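Local coordinates for haloacid dehalogenase domain protein hydrolase (Planctomyces limnophilus, PDB 4OVY) that is probably a hydrolase of the haloacid dehalogenase superfamily, possibly a phosphatase, and carries a calcium ion in its metal site, at residues Q56-L67 with L99-H107. Numbering follows the deposited sequence.
Sequences QLAFALDRVRLL and LTELTMATH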
# COMPACT_ATOMS: atom_id res chain seq x y z
N GLN A 56 -8.75 -19.24 -5.45
CA GLN A 56 -8.46 -18.56 -6.71
C GLN A 56 -8.13 -19.55 -7.84
O GLN A 56 -8.40 -19.25 -9.00
CB GLN A 56 -7.36 -17.52 -6.57
CG GLN A 56 -7.19 -16.66 -7.82
CD GLN A 56 -6.12 -15.60 -7.67
OE1 GLN A 56 -5.75 -15.23 -6.57
NE2 GLN A 56 -5.63 -15.10 -8.79
N LEU A 57 -7.56 -20.70 -7.51
CA LEU A 57 -7.32 -21.73 -8.53
C LEU A 57 -8.65 -22.30 -9.03
O LEU A 57 -8.81 -22.51 -10.25
CB LEU A 57 -6.38 -22.82 -8.01
CG LEU A 57 -5.92 -23.87 -9.04
CD1 LEU A 57 -5.31 -23.22 -10.27
CD2 LEU A 57 -4.94 -24.84 -8.39
N ALA A 58 -9.60 -22.53 -8.12
CA ALA A 58 -10.96 -22.93 -8.51
C ALA A 58 -11.58 -21.90 -9.47
O ALA A 58 -12.17 -22.26 -10.48
CB ALA A 58 -11.85 -23.12 -7.29
N PHE A 59 -11.43 -20.62 -9.14
CA PHE A 59 -11.90 -19.52 -10.00
C PHE A 59 -11.23 -19.59 -11.37
O PHE A 59 -11.92 -19.56 -12.40
CB PHE A 59 -11.63 -18.18 -9.30
CG PHE A 59 -11.72 -16.97 -10.18
CD1 PHE A 59 -12.95 -16.41 -10.50
CD2 PHE A 59 -10.57 -16.35 -10.65
CE1 PHE A 59 -13.04 -15.27 -11.29
CE2 PHE A 59 -10.64 -15.22 -11.45
CZ PHE A 59 -11.88 -14.68 -11.77
N ALA A 60 -9.91 -19.71 -11.38
CA ALA A 60 -9.15 -19.77 -12.64
C ALA A 60 -9.59 -20.95 -13.51
O ALA A 60 -9.71 -20.82 -14.73
CB ALA A 60 -7.66 -19.84 -12.35
N LEU A 61 -9.85 -22.09 -12.87
CA LEU A 61 -10.38 -23.27 -13.56
C LEU A 61 -11.70 -22.99 -14.27
O LEU A 61 -11.87 -23.35 -15.45
CB LEU A 61 -10.55 -24.44 -12.57
CG LEU A 61 -9.37 -25.42 -12.47
CD1 LEU A 61 -8.03 -24.73 -12.27
CD2 LEU A 61 -9.61 -26.45 -11.37
N ASP A 62 -12.63 -22.35 -13.57
CA ASP A 62 -13.93 -22.02 -14.17
C ASP A 62 -13.77 -21.02 -15.31
O ASP A 62 -14.42 -21.15 -16.37
CB ASP A 62 -14.91 -21.49 -13.13
CG ASP A 62 -15.47 -22.58 -12.23
OD1 ASP A 62 -15.26 -23.78 -12.54
OD2 ASP A 62 -16.11 -22.24 -11.21
N ARG A 63 -12.90 -20.04 -15.12
CA ARG A 63 -12.64 -19.04 -16.16
C ARG A 63 -12.03 -19.67 -17.42
O ARG A 63 -12.47 -19.37 -18.52
CB ARG A 63 -11.75 -17.92 -15.62
CG ARG A 63 -12.39 -17.09 -14.51
CD ARG A 63 -13.63 -16.36 -14.97
NE ARG A 63 -13.34 -15.42 -16.05
CZ ARG A 63 -14.26 -14.91 -16.87
NH1 ARG A 63 -15.54 -15.23 -16.76
NH2 ARG A 63 -13.87 -14.07 -17.82
N VAL A 64 -11.04 -20.54 -17.25
CA VAL A 64 -10.43 -21.24 -18.38
C VAL A 64 -11.47 -22.08 -19.12
O VAL A 64 -11.56 -22.03 -20.35
CB VAL A 64 -9.23 -22.12 -17.93
CG1 VAL A 64 -8.81 -23.11 -19.02
CG2 VAL A 64 -8.06 -21.23 -17.55
N ARG A 65 -12.28 -22.81 -18.37
CA ARG A 65 -13.35 -23.61 -18.97
C ARG A 65 -14.32 -22.76 -19.79
O ARG A 65 -14.73 -23.16 -20.88
CB ARG A 65 -14.10 -24.41 -17.91
CG ARG A 65 -13.27 -25.56 -17.37
CD ARG A 65 -14.09 -26.51 -16.51
NE ARG A 65 -13.21 -27.35 -15.71
CZ ARG A 65 -12.95 -27.19 -14.42
NH1 ARG A 65 -13.50 -26.20 -13.72
NH2 ARG A 65 -12.12 -28.03 -13.81
N LEU A 66 -14.69 -21.60 -19.26
CA LEU A 66 -15.61 -20.69 -19.94
C LEU A 66 -14.98 -20.14 -21.23
O LEU A 66 -15.67 -19.99 -22.25
CB LEU A 66 -16.00 -19.54 -19.01
CG LEU A 66 -17.08 -18.57 -19.50
CD1 LEU A 66 -18.41 -19.29 -19.69
CD2 LEU A 66 -17.23 -17.41 -18.53
N LEU A 67 -13.68 -19.87 -21.19
CA LEU A 67 -12.97 -19.27 -22.32
C LEU A 67 -12.47 -20.28 -23.37
O LEU A 67 -12.11 -19.88 -24.47
CB LEU A 67 -11.78 -18.46 -21.81
CG LEU A 67 -12.14 -17.25 -20.95
CD1 LEU A 67 -10.91 -16.75 -20.21
CD2 LEU A 67 -12.78 -16.15 -21.80
N LEU A 99 -0.22 -19.24 -10.49
CA LEU A 99 -1.60 -18.83 -10.30
C LEU A 99 -1.87 -17.40 -10.81
O LEU A 99 -2.86 -17.15 -11.51
CB LEU A 99 -1.98 -18.95 -8.82
CG LEU A 99 -3.35 -18.44 -8.39
CD1 LEU A 99 -4.45 -19.21 -9.10
CD2 LEU A 99 -3.48 -18.55 -6.87
N THR A 100 -0.98 -16.47 -10.48
CA THR A 100 -1.15 -15.10 -10.96
C THR A 100 -0.86 -15.02 -12.47
O THR A 100 -1.56 -14.30 -13.18
CB THR A 100 -0.34 -14.09 -10.12
OG1 THR A 100 -1.00 -13.91 -8.86
CG2 THR A 100 -0.26 -12.72 -10.78
N GLU A 101 0.12 -15.78 -12.98
CA GLU A 101 0.35 -15.83 -14.43
C GLU A 101 -0.87 -16.37 -15.20
O GLU A 101 -1.19 -15.87 -16.27
CB GLU A 101 1.59 -16.66 -14.77
CG GLU A 101 2.88 -15.97 -14.39
CD GLU A 101 4.12 -16.82 -14.60
OE1 GLU A 101 4.05 -18.06 -14.44
OE2 GLU A 101 5.17 -16.24 -14.89
N LEU A 102 -1.53 -17.39 -14.64
CA LEU A 102 -2.71 -17.97 -15.27
C LEU A 102 -3.84 -16.94 -15.30
O LEU A 102 -4.53 -16.78 -16.31
CB LEU A 102 -3.13 -19.24 -14.54
CG LEU A 102 -4.40 -19.95 -15.00
CD1 LEU A 102 -4.30 -20.33 -16.47
CD2 LEU A 102 -4.66 -21.19 -14.15
N THR A 103 -4.02 -16.23 -14.18
CA THR A 103 -5.05 -15.20 -14.10
C THR A 103 -4.71 -14.02 -15.02
O THR A 103 -5.59 -13.48 -15.69
CB THR A 103 -5.21 -14.72 -12.64
OG1 THR A 103 -5.45 -15.86 -11.79
CG2 THR A 103 -6.36 -13.75 -12.51
N MSE A 104 -3.43 -13.66 -15.05
CA MSE A 104 -2.91 -12.59 -15.92
C MSE A 104 -3.21 -12.88 -17.37
O MSE A 104 -3.70 -12.01 -18.08
CB MSE A 104 -1.39 -12.49 -15.72
CG MSE A 104 -0.67 -11.52 -16.65
SE MSE A 104 1.26 -11.92 -16.64
CE MSE A 104 1.26 -13.57 -17.71
N ALA A 105 -2.92 -14.10 -17.81
CA ALA A 105 -3.07 -14.46 -19.22
C ALA A 105 -4.53 -14.50 -19.69
O ALA A 105 -4.79 -14.40 -20.88
CB ALA A 105 -2.39 -15.79 -19.51
N THR A 106 -5.46 -14.65 -18.75
CA THR A 106 -6.87 -14.85 -19.08
C THR A 106 -7.74 -13.62 -18.84
O THR A 106 -8.92 -13.64 -19.17
CB THR A 106 -7.46 -16.04 -18.29
OG1 THR A 106 -7.17 -15.92 -16.89
CG2 THR A 106 -6.87 -17.35 -18.81
N HIS A 107 -7.16 -12.55 -18.27
CA HIS A 107 -7.92 -11.33 -17.99
C HIS A 107 -7.21 -10.03 -18.38
O HIS A 107 -7.54 -8.97 -17.87
CB HIS A 107 -8.28 -11.29 -16.51
CG HIS A 107 -9.15 -12.43 -16.10
ND1 HIS A 107 -8.66 -13.67 -15.79
CD2 HIS A 107 -10.50 -12.52 -15.99
CE1 HIS A 107 -9.65 -14.48 -15.49
NE2 HIS A 107 -10.78 -13.80 -15.60
O HOH W 1 -3.68 -13.16 -9.45
O HOH W 2 -11.64 -13.38 -19.16
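Gln-56 reaches over Leu-99 where helices 55-67 and 95-106 pack, their segment axes 32° apart and 10.2 Å at closest approach. With CG anti to the backbone N (chi1 -172°) and the chain extended beyond it, Gln-56 rests CG 4.0 Å from Leu-99 CD1. Its NE2 donates to Thr-103 OG1 (3.1 Å), close to the amide plane, and to a water shared with Thr-100 OG1; OE1 is held by Gly-164 N. Thr-103 OG1 in turn donates to Leu-99 O.

The helices fall between strands 38-41 and 156-161 in sequence, consistent with a C1-type HAD cap; Leu-99's side chain lies about 6 Å from that of calcium ligand Asp-44.

Hydrogen bonds here flank an apolar centre: Leu-102 divides its methyls, CD2 against Ala-60 CB (3.8 Å) and CD1 against Val-64 CG2 (4.0 Å).

Arg-63 lays CG over one face of Phe-59, toward its rim, and bends at chi2 and chi3 so that NE donates to His-107 NE2 (3.1 Å), guanidinium and imidazole 37° apart. A water joins Arg-63 NH2 to Thr-106 O. His-107 ND1 donates in plane to a lone pair of Thr-103 O (3.1 Å). These bonds are consistent with a neutral imidazole protonated on ND1, and together would fix its rotation.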